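Local coordinates for glyoxalase-like domain protein (Staphylococcus aureus, PDB 3P8A) that is of unknown function but has a glyoxalase-like fold of the VOC family, whose paired modules in many relatives frame a small-molecule or metal site, at residues L62-E67 and K183-Q188; V196-R201 and K241-H246; Q203-W208 and F235-G240. All coordinates share one frame; numbering follows the deposited sequence.

Interaction 1. Residues L62-E67 and K183-Q188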
loop_
_atom_site.group_PDB
_atom_site.type_symbol
_atom_site.label_atom_id
_atom_site.label_comp_id
_atom_site.label_asym_id
_atom_site.label_seq_id
_atom_site.Cartn_x
_atom_site.Cartn_y
_atom_site.Cartn_z
ATOM N N LEU A 62 -11.643 -0.586 -5.698
ATOM C CA LEU A 62 -11.100 -1.479 -4.685
ATOM C C LEU A 62 -11.314 -2.932 -4.954
ATOM O O LEU A 62 -12.400 -3.344 -5.335
ATOM C CB LEU A 62 -11.673 -1.081 -3.307
ATOM C CG LEU A 62 -11.712 0.444 -3.036
ATOM C CD1 LEU A 62 -12.757 0.808 -2.017
ATOM C CD2 LEU A 62 -10.336 0.975 -2.644
ATOM N N GLY A 63 -10.233 -3.689 -4.817
ATOM C CA GLY A 63 -10.203 -5.135 -4.926
ATOM C C GLY A 63 -10.058 -5.706 -3.528
ATOM O O GLY A 63 -8.941 -5.833 -3.015
ATOM N N TYR A 64 -11.201 -5.999 -2.866
ATOM C CA TYR A 64 -11.182 -6.552 -1.513
ATOM C C TYR A 64 -10.760 -8.009 -1.534
ATOM O O TYR A 64 -11.358 -8.825 -2.233
ATOM C CB TYR A 64 -12.545 -6.381 -0.815
ATOM C CG TYR A 64 -12.909 -4.948 -0.517
ATOM C CD1 TYR A 64 -12.353 -4.277 0.565
ATOM C CD2 TYR A 64 -13.848 -4.272 -1.290
ATOM C CE1 TYR A 64 -12.710 -2.962 0.864
ATOM C CE2 TYR A 64 -14.215 -2.959 -1.001
ATOM C CZ TYR A 64 -13.644 -2.308 0.080
ATOM O OH TYR A 64 -14.002 -1.013 0.379
ATOM N N ILE A 65 -9.714 -8.327 -0.774
ATOM C CA ILE A 65 -9.192 -9.685 -0.687
ATOM C C ILE A 65 -9.717 -10.315 0.605
ATOM O O ILE A 65 -10.809 -10.884 0.591
ATOM C CB ILE A 65 -7.636 -9.722 -0.868
ATOM C CG1 ILE A 65 -7.183 -8.975 -2.132
ATOM C CG2 ILE A 65 -7.095 -11.151 -0.855
ATOM C CD1 ILE A 65 -7.813 -9.519 -3.537
ATOM N N ASN A 66 -8.985 -10.176 1.721
ATOM C CA ASN A 66 -9.384 -10.746 3.015
ATOM C C ASN A 66 -8.753 -9.931 4.145
ATOM O O ASN A 66 -7.571 -10.116 4.465
ATOM C CB ASN A 66 -8.997 -12.242 3.077
ATOM C CG ASN A 66 -9.617 -13.032 4.219
ATOM O OD1 ASN A 66 -10.344 -12.510 5.078
ATOM N ND2 ASN A 66 -9.328 -14.324 4.255
ATOM N N GLU A 67 -9.532 -8.966 4.685
ATOM C CA GLU A 67 -9.135 -8.034 5.751
ATOM C C GLU A 67 -8.002 -7.085 5.272
ATOM O O GLU A 67 -7.368 -6.370 6.063
ATOM C CB GLU A 67 -8.818 -8.770 7.079
ATOM C CG GLU A 67 -10.039 -9.439 7.686
ATOM C CD GLU A 67 -9.751 -10.418 8.806
ATOM O OE1 GLU A 67 -9.818 -11.645 8.559
ATOM O OE2 GLU A 67 -9.475 -9.959 9.938
ATOM N N LYS A 183 -18.983 -8.713 2.894
ATOM C CA LYS A 183 -19.802 -8.933 1.697
ATOM C C LYS A 183 -18.978 -8.774 0.411
ATOM O O LYS A 183 -19.354 -9.330 -0.622
ATOM C CB LYS A 183 -21.048 -8.016 1.681
ATOM C CG LYS A 183 -20.734 -6.522 1.673
ATOM C CD LYS A 183 -21.892 -5.668 1.175
ATOM C CE LYS A 183 -22.635 -4.929 2.265
ATOM N NZ LYS A 183 -21.794 -3.908 2.946
ATOM N N TYR A 184 -17.858 -8.024 0.486
ATOM C CA TYR A 184 -16.937 -7.739 -0.620
ATOM C C TYR A 184 -15.669 -8.603 -0.631
ATOM O O TYR A 184 -15.018 -8.676 -1.674
ATOM C CB TYR A 184 -16.541 -6.248 -0.654
ATOM C CG TYR A 184 -17.697 -5.273 -0.676
ATOM C CD1 TYR A 184 -18.709 -5.381 -1.628
ATOM C CD2 TYR A 184 -17.747 -4.204 0.211
ATOM C CE1 TYR A 184 -19.771 -4.480 -1.657
ATOM C CE2 TYR A 184 -18.803 -3.297 0.192
ATOM C CZ TYR A 184 -19.811 -3.436 -0.747
ATOM O OH TYR A 184 -20.858 -2.547 -0.762
ATOM N N PHE A 185 -15.312 -9.247 0.503
ATOM C CA PHE A 185 -14.108 -10.081 0.594
ATOM C C PHE A 185 -14.169 -11.287 -0.340
ATOM O O PHE A 185 -15.188 -11.978 -0.409
ATOM C CB PHE A 185 -13.825 -10.540 2.035
ATOM C CG PHE A 185 -13.446 -9.497 3.072
ATOM C CD1 PHE A 185 -13.046 -8.216 2.691
ATOM C CD2 PHE A 185 -13.487 -9.800 4.433
ATOM C CE1 PHE A 185 -12.696 -7.257 3.652
ATOM C CE2 PHE A 185 -13.144 -8.837 5.391
ATOM C CZ PHE A 185 -12.745 -7.574 4.994
ATOM N N GLN A 186 -13.063 -11.535 -1.057
ATOM C CA GLN A 186 -12.956 -12.647 -2.002
ATOM C C GLN A 186 -11.992 -13.606 -1.349
ATOM O O GLN A 186 -10.785 -13.552 -1.589
ATOM C CB GLN A 186 -12.433 -12.137 -3.356
ATOM C CG GLN A 186 -13.315 -11.058 -3.955
ATOM C CD GLN A 186 -12.637 -10.388 -5.105
ATOM O OE1 GLN A 186 -12.533 -10.953 -6.199
ATOM N NE2 GLN A 186 -12.180 -9.153 -4.886
ATOM N N LYS A 187 -12.533 -14.434 -0.454
ATOM C CA LYS A 187 -11.820 -15.359 0.422
ATOM C C LYS A 187 -11.080 -16.552 -0.196
ATOM O O LYS A 187 -10.332 -17.251 0.509
ATOM C CB LYS A 187 -12.653 -15.691 1.663
ATOM C CG LYS A 187 -12.775 -14.469 2.578
ATOM C CD LYS A 187 -13.573 -14.719 3.840
ATOM C CE LYS A 187 -13.592 -13.483 4.706
ATOM N NZ LYS A 187 -14.368 -13.691 5.958
ATOM N N GLN A 188 -11.196 -16.713 -1.523
ATOM C CA GLN A 188 -10.452 -17.707 -2.313
ATOM C C GLN A 188 -8.990 -17.189 -2.421
ATOM O O GLN A 188 -8.064 -17.976 -2.630
ATOM C CB GLN A 188 -11.085 -17.848 -3.726
ATOM C CG GLN A 188 -10.934 -16.604 -4.618
ATOM C CD GLN A 188 -12.111 -16.222 -5.468
ATOM O OE1 GLN A 188 -12.051 -16.220 -6.700
ATOM N NE2 GLN A 188 -13.196 -15.807 -4.828
HETATM O O HOH W 1 -11.854 -13.086 7.453
#
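Tyr64 and Tyr184 meet where strand 58-64, in the first of the two large sheets of this glyoxalase-like VOC fold, runs out against the connection that leads into strand 189-198 of the second. Their side chains lie side by side and point the same way, with Tyr64 CG anti to its carbonyl carbon (chi1 -67°). Tyr64 CD2 presses on Tyr184 CB at 3.4 Å; the ring planes are only 19° apart but heavily offset, with centroids 5.5 Å apart, so there is little stacking. Tyr64 CB then sits at the edge of the Phe185 ring, near Phe185 CD1. The carbonyl oxygen of Tyr64 accepts from Gln186 NE2 at 2.8 Å, in a bond bent to 137° and tilted from the carbonyl plane, while Gln186 N adds a weak second bond. Because Gln186 OE1 accepts from Lys46 N, both ends of this buried amide are held. Ile65 turns its side chain the other way, onto Ile45, Ile70, Phe189 and Ile191, and meets the 183-188 segment chiefly through its carbonyl; Ile65 O receives a weak bond from Gln186 N at 2.9 Å. At Asn66 the amide crosses the extended Lys187 chain at about a right angle, with Asn66 OD1 3.4 Å from Lys187 CE. Glu67 places its backbone N over one face of the Phe185 ring, toward the rim and 3.5 Å from Phe185 CZ, and Glu67 CG lies near Phe185 CE2. The two charges, Glu67 OE1 and Lys187 NZ, are 5.6 Å apart and do not touch. One water spans them: it accepts from Lys187 NZ and donates to Asn66 OD1 and, at 2.7 Å, to Glu67 OE1.

Interaction 2. Residues V196-R201 and K241-H246; sequences VKSKNR and KVSKYH
Val196 and Tyr245 form the tight, buried side of this contact. Their side chains run side by side in the same direction, and Val196 CG2 comes to 3.7 Å from Tyr245 CD1; Trp208 of helix 201-212 touches both. Val196 CG1 is anti to the backbone N (chi1 175°), which leaves CG2 as the branch that meets the tyrosine. At its far end Tyr245 OH is hydrogen-bonded to Lys163 O. Next along the strands, Lys197 and Lys244 are joined by two backbone bonds, Lys197 N to Lys244 O and Lys244 N to Lys197 O, each 2.8 Å. This is the antiparallel pairing of strands 189-198 and 244-252 at the middle of the second sheet of the VOC fold, a hydrogen-bonded pair beside the non-hydrogen-bonded pair Val196-Tyr245. Beyond the ladder the backbones stay close, but the next link runs to a side chain: Lys199 N donates to Ser243 OG at 2.8 Å (158°), and Ser243 OG is also bonded to Glu161 OE1. Ser198 OG, turned away from the 241-246 segment, accepts from Asn200 N in an ST turn and bonds Thr204 OG1, just where Asn200 takes the N-cap position of helix 201-212. The opposite sheet face, with Lys197 and Lys244, is looser and partly open to solvent. There the extended Lys197 chain passes obliquely across His246, CD lying over one ring face, a CH-pi contact 3.9 Å from the ring centroid, while Lys197 NZ stops 3.6 Å short of His246 CE1. His246 ND1 is buried beneath this chain without a polar partner. Val242 CG2 lies 3.9 Å from Lys197 CB, and exposed Lys199, bent at chi3 (-82°), folds its CE back to 3.5 Å from Ser243 OG.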
loop_
_atom_site.group_PDB
_atom_site.type_symbol
_atom_site.label_atom_id
_atom_site.label_comp_id
_atom_site.label_asym_id
_atom_site.label_seq_id
_atom_site.Cartn_x
_atom_site.Cartn_y
_atom_site.Cartn_z
ATOM N N VAL A 196 9.581 -6.134 -3.308
ATOM C CA VAL A 196 10.142 -4.820 -3.520
ATOM C C VAL A 196 11.535 -5.006 -4.124
ATOM O O VAL A 196 12.329 -5.829 -3.629
ATOM C CB VAL A 196 10.205 -4.029 -2.171
ATOM C CG1 VAL A 196 10.904 -2.689 -2.334
ATOM C CG2 VAL A 196 8.816 -3.833 -1.559
ATOM N N LYS A 197 11.810 -4.282 -5.231
ATOM C CA LYS A 197 13.119 -4.288 -5.849
ATOM C C LYS A 197 13.809 -3.033 -5.341
ATOM O O LYS A 197 13.184 -1.969 -5.332
ATOM C CB LYS A 197 13.009 -4.340 -7.391
ATOM C CG LYS A 197 13.081 -5.785 -7.877
ATOM C CD LYS A 197 12.829 -5.982 -9.336
ATOM C CE LYS A 197 13.153 -7.419 -9.716
ATOM N NZ LYS A 197 13.010 -7.674 -11.170
ATOM N N SER A 198 15.052 -3.147 -4.841
ATOM C CA SER A 198 15.748 -1.960 -4.343
ATOM C C SER A 198 17.183 -1.864 -4.848
ATOM O O SER A 198 17.915 -2.860 -4.807
ATOM C CB SER A 198 15.743 -1.929 -2.824
ATOM O OG SER A 198 16.456 -0.787 -2.374
ATOM N N LYS A 199 17.612 -0.643 -5.218
ATOM C CA LYS A 199 19.007 -0.424 -5.640
ATOM C C LYS A 199 19.921 -0.286 -4.434
ATOM O O LYS A 199 21.142 -0.202 -4.583
ATOM C CB LYS A 199 19.133 0.813 -6.553
ATOM C CG LYS A 199 18.570 0.601 -7.945
ATOM C CD LYS A 199 18.722 1.864 -8.802
ATOM C CE LYS A 199 17.635 2.874 -8.547
ATOM N NZ LYS A 199 17.769 4.042 -9.470
ATOM N N ASN A 200 19.335 -0.280 -3.230
ATOM C CA ASN A 200 20.067 -0.225 -1.975
ATOM C C ASN A 200 19.321 -1.036 -0.926
ATOM O O ASN A 200 18.729 -0.492 -0.007
ATOM C CB ASN A 200 20.314 1.244 -1.522
ATOM C CG ASN A 200 21.405 1.361 -0.483
ATOM O OD1 ASN A 200 21.900 0.366 0.042
ATOM N ND2 ASN A 200 21.772 2.584 -0.130
ATOM N N ARG A 201 19.337 -2.354 -1.081
ATOM C CA ARG A 201 18.641 -3.273 -0.187
ATOM C C ARG A 201 19.015 -3.101 1.258
ATOM O O ARG A 201 18.138 -3.122 2.110
ATOM C CB ARG A 201 18.885 -4.718 -0.632
ATOM C CG ARG A 201 18.299 -5.766 0.307
ATOM C CD ARG A 201 18.222 -7.120 -0.349
ATOM N NE ARG A 201 19.493 -7.579 -0.922
ATOM C CZ ARG A 201 20.179 -8.642 -0.491
ATOM N NH1 ARG A 201 19.788 -9.302 0.592
ATOM N NH2 ARG A 201 21.273 -9.031 -1.124
ATOM N N LYS A 241 18.030 -3.581 -10.557
ATOM C CA LYS A 241 18.520 -2.423 -11.303
ATOM C C LYS A 241 17.483 -1.305 -11.164
ATOM O O LYS A 241 17.770 -0.149 -11.454
ATOM C CB LYS A 241 18.786 -2.786 -12.774
ATOM C CG LYS A 241 19.876 -3.859 -12.942
ATOM C CD LYS A 241 21.135 -3.411 -13.744
ATOM C CE LYS A 241 22.332 -4.313 -13.514
ATOM N NZ LYS A 241 23.595 -3.539 -13.346
ATOM N N VAL A 242 16.291 -1.639 -10.631
ATOM C CA VAL A 242 15.204 -0.681 -10.367
ATOM C C VAL A 242 14.911 -0.599 -8.851
ATOM O O VAL A 242 15.197 -1.551 -8.118
ATOM C CB VAL A 242 13.891 -1.058 -11.138
ATOM C CG1 VAL A 242 14.088 -1.033 -12.639
ATOM C CG2 VAL A 242 13.345 -2.416 -10.714
ATOM N N SER A 243 14.368 0.529 -8.397
ATOM C CA SER A 243 13.896 0.685 -7.024
ATOM C C SER A 243 12.372 0.873 -7.104
ATOM O O SER A 243 11.889 1.953 -7.463
ATOM C CB SER A 243 14.580 1.842 -6.302
ATOM O OG SER A 243 15.878 1.471 -5.871
ATOM N N LYS A 244 11.611 -0.186 -6.799
ATOM C CA LYS A 244 10.143 -0.123 -6.865
ATOM C C LYS A 244 9.402 -1.271 -6.191
ATOM O O LYS A 244 9.943 -2.373 -6.047
ATOM C CB LYS A 244 9.675 0.012 -8.354
ATOM C CG LYS A 244 10.011 -1.178 -9.245
ATOM C CD LYS A 244 9.386 -0.964 -10.615
ATOM C CE LYS A 244 9.340 -2.211 -11.441
ATOM N NZ LYS A 244 8.794 -1.922 -12.797
ATOM N N TYR A 245 8.124 -1.025 -5.863
ATOM C CA TYR A 245 7.159 -2.025 -5.409
ATOM C C TYR A 245 6.872 -2.778 -6.709
ATOM O O TYR A 245 6.381 -2.186 -7.675
ATOM C CB TYR A 245 5.903 -1.331 -4.846
ATOM C CG TYR A 245 6.170 -0.722 -3.490
ATOM C CD1 TYR A 245 6.107 -1.497 -2.333
ATOM C CD2 TYR A 245 6.534 0.618 -3.362
ATOM C CE1 TYR A 245 6.400 -0.953 -1.085
ATOM C CE2 TYR A 245 6.868 1.163 -2.120
ATOM C CZ TYR A 245 6.788 0.373 -0.984
ATOM O OH TYR A 245 7.093 0.893 0.243
ATOM N N HIS A 246 7.333 -4.022 -6.777
ATOM C CA HIS A 246 7.370 -4.825 -7.978
ATOM C C HIS A 246 6.223 -5.790 -8.215
ATOM O O HIS A 246 5.657 -5.806 -9.300
ATOM C CB HIS A 246 8.725 -5.548 -8.011
ATOM C CG HIS A 246 8.922 -6.476 -9.169
ATOM N ND1 HIS A 246 9.336 -6.002 -10.407
ATOM C CD2 HIS A 246 8.865 -7.831 -9.210
ATOM C CE1 HIS A 246 9.509 -7.078 -11.164
ATOM N NE2 HIS A 246 9.216 -8.205 -10.494
#

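Interaction 3. Residues Q203-W208 and F235-G240; sequences QTVSNW and FRIEDG
The indole of Trp208 is met on one face by Ile237 CD1 and by Thr204 CG2 of its own helix, both offset toward the rim, and at its edge, near the plane, by Phe235 CB. Ile237 CD1 stands 4.0 Å from the centroid of the six-membered ring and only 17° off its normal, a CH-pi contact over the face; the nearest ring atom is Trp208 CZ3, at 3.8 Å. That same corner of the indole abuts Phe235, with Trp208 CZ3 4.0 Å from Phe235 CB and the two side chains crossing at about a right angle. Ile237 spreads its branches over the helix: CG1 is anti to the carbonyl carbon (chi1 -43°) and carries CD1 to the tryptophan, while CG2 meets Thr204 CB at 4.0 Å. Val205 CG2 closes the flank 4.2 Å from Ile237 CG1. The contact is wholly apolar; of its polar side-chain atoms, Thr204 OG1 is hydrogen-bonded to Asn200 O. Trp208 also packs on Leu226, Pro165 and Ile110 and meets Phe212 edge-to-face. The axes of helix segment 203-208 and strand segment 235-239 come within 9.5 Å and run roughly antiparallel, with their side chains meeting in between, as expected in the glyoxalase-like (VOC) fold, where a helix packs on a face of the mixed sheet.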
loop_
_atom_site.group_PDB
_atom_site.type_symbol
_atom_site.label_atom_id
_atom_site.label_comp_id
_atom_site.label_asym_id
_atom_site.label_seq_id
_atom_site.Cartn_x
_atom_site.Cartn_y
_atom_site.Cartn_z
ATOM N N GLN A 203 20.014 -0.512 2.949
ATOM C CA GLN A 203 19.341 0.680 3.457
ATOM C C GLN A 203 17.863 0.455 3.638
ATOM O O GLN A 203 17.333 0.838 4.686
ATOM C CB GLN A 203 19.574 1.883 2.540
ATOM C CG GLN A 203 19.304 3.222 3.225
ATOM C CD GLN A 203 20.068 3.427 4.515
ATOM O OE1 GLN A 203 21.309 3.374 4.566
ATOM N NE2 GLN A 203 19.328 3.666 5.592
ATOM N N THR A 204 17.183 -0.149 2.629
ATOM C CA THR A 204 15.725 -0.397 2.720
ATOM C C THR A 204 15.395 -1.273 3.923
ATOM O O THR A 204 14.472 -0.954 4.669
ATOM C CB THR A 204 15.141 -0.959 1.424
ATOM O OG1 THR A 204 15.568 -0.146 0.334
ATOM C CG2 THR A 204 13.621 -0.954 1.433
ATOM N N VAL A 205 16.163 -2.359 4.113
ATOM C CA VAL A 205 16.000 -3.298 5.238
ATOM C C VAL A 205 16.190 -2.603 6.605
ATOM O O VAL A 205 15.332 -2.722 7.499
ATOM C CB VAL A 205 16.922 -4.527 5.054
ATOM C CG1 VAL A 205 16.906 -5.440 6.290
ATOM C CG2 VAL A 205 16.525 -5.308 3.804
ATOM N N SER A 206 17.308 -1.879 6.748
ATOM C CA SER A 206 17.678 -1.132 7.955
ATOM C C SER A 206 16.550 -0.169 8.348
ATOM O O SER A 206 16.136 -0.162 9.509
ATOM C CB SER A 206 19.000 -0.387 7.732
ATOM O OG SER A 206 19.277 0.527 8.780
ATOM N N ASN A 207 16.017 0.594 7.370
ATOM C CA ASN A 207 14.928 1.544 7.576
ATOM C C ASN A 207 13.638 0.863 7.978
ATOM O O ASN A 207 12.992 1.328 8.910
ATOM C CB ASN A 207 14.670 2.388 6.318
ATOM C CG ASN A 207 15.689 3.470 6.116
ATOM O OD1 ASN A 207 16.430 3.820 7.031
ATOM N ND2 ASN A 207 15.754 3.998 4.908
ATOM N N TRP A 208 13.247 -0.213 7.267
ATOM C CA TRP A 208 12.010 -0.937 7.558
ATOM C C TRP A 208 12.067 -1.668 8.891
ATOM O O TRP A 208 11.053 -1.724 9.590
ATOM C CB TRP A 208 11.641 -1.887 6.429
ATOM C CG TRP A 208 11.094 -1.219 5.190
ATOM C CD1 TRP A 208 11.449 -0.007 4.677
ATOM C CD2 TRP A 208 10.208 -1.813 4.238
ATOM N NE1 TRP A 208 10.789 0.218 3.485
ATOM C CE2 TRP A 208 10.013 -0.872 3.197
ATOM C CE3 TRP A 208 9.512 -3.033 4.186
ATOM C CZ2 TRP A 208 9.154 -1.118 2.117
ATOM C CZ3 TRP A 208 8.648 -3.270 3.124
ATOM C CH2 TRP A 208 8.481 -2.325 2.103
ATOM N N PHE A 235 7.562 -9.668 3.328
ATOM C CA PHE A 235 8.048 -8.503 2.604
ATOM C C PHE A 235 9.415 -8.870 2.090
ATOM O O PHE A 235 10.357 -9.023 2.874
ATOM C CB PHE A 235 8.093 -7.243 3.500
ATOM C CG PHE A 235 6.719 -6.890 3.984
ATOM C CD1 PHE A 235 5.812 -6.241 3.142
ATOM C CD2 PHE A 235 6.268 -7.333 5.228
ATOM C CE1 PHE A 235 4.508 -5.967 3.570
ATOM C CE2 PHE A 235 4.954 -7.071 5.642
ATOM C CZ PHE A 235 4.090 -6.389 4.812
ATOM N N ARG A 236 9.507 -9.106 0.780
ATOM C CA ARG A 236 10.762 -9.474 0.181
ATOM C C ARG A 236 11.374 -8.268 -0.482
ATOM O O ARG A 236 10.757 -7.691 -1.380
ATOM C CB ARG A 236 10.578 -10.654 -0.813
ATOM C CG ARG A 236 11.895 -11.037 -1.521
ATOM C CD ARG A 236 11.786 -12.360 -2.221
ATOM N NE ARG A 236 11.660 -13.439 -1.244
ATOM C CZ ARG A 236 11.612 -14.732 -1.530
ATOM N NH1 ARG A 236 11.665 -15.144 -2.787
ATOM N NH2 ARG A 236 11.521 -15.626 -0.557
ATOM N N ILE A 237 12.573 -7.875 -0.023
ATOM C CA ILE A 237 13.367 -6.779 -0.595
ATOM C C ILE A 237 14.481 -7.486 -1.348
ATOM O O ILE A 237 15.258 -8.226 -0.748
ATOM C CB ILE A 237 13.956 -5.794 0.473
ATOM C CG1 ILE A 237 12.944 -5.397 1.603
ATOM C CG2 ILE A 237 14.657 -4.569 -0.167
ATOM C CD1 ILE A 237 11.638 -4.677 1.176
ATOM N N GLU A 238 14.504 -7.330 -2.665
ATOM C CA GLU A 238 15.513 -7.949 -3.481
ATOM C C GLU A 238 16.309 -6.929 -4.263
ATOM O O GLU A 238 15.815 -5.850 -4.597
ATOM C CB GLU A 238 14.966 -9.095 -4.347
ATOM C CG GLU A 238 13.885 -8.735 -5.341
ATOM C CD GLU A 238 13.354 -9.913 -6.134
ATOM O OE1 GLU A 238 12.838 -9.681 -7.250
ATOM O OE2 GLU A 238 13.418 -11.057 -5.631
ATOM N N ASP A 239 17.570 -7.265 -4.506
ATOM C CA ASP A 239 18.480 -6.425 -5.272
ATOM C C ASP A 239 17.918 -6.295 -6.690
ATOM O O ASP A 239 17.413 -7.265 -7.241
ATOM C CB ASP A 239 19.856 -7.099 -5.353
ATOM C CG ASP A 239 20.600 -7.168 -4.038
ATOM O OD1 ASP A 239 20.350 -6.312 -3.171
ATOM O OD2 ASP A 239 21.453 -8.071 -3.886
ATOM N N GLY A 240 17.977 -5.099 -7.240
ATOM C CA GLY A 240 17.511 -4.880 -8.599
ATOM C C GLY A 240 18.182 -3.697 -9.240
ATOM O O GLY A 240 18.828 -2.893 -8.564
#

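From the N terminus, strand 58-64 leaves the first sheet and interaction 1 closes a long loop of 115 residues, bringing its end to the connection that enters the second sheet. That connection becomes strand 189-198, whose far end opens interaction 2. Interaction 3 is nested inside the 39-residue loop that interaction 2 closes: helix 201-212 follows the first segment of 2, and strand 234-239 precedes strand 244-252. The two contacts touch, with Arg201 NE salt-bridged to Asp239 OD1 at 2.7 Å, and reach the same sheet, where strands 189-198 and 234-239 are neighbours. Interaction 1 lies across the chain's centre, its centre about 28 Å from each of theirs.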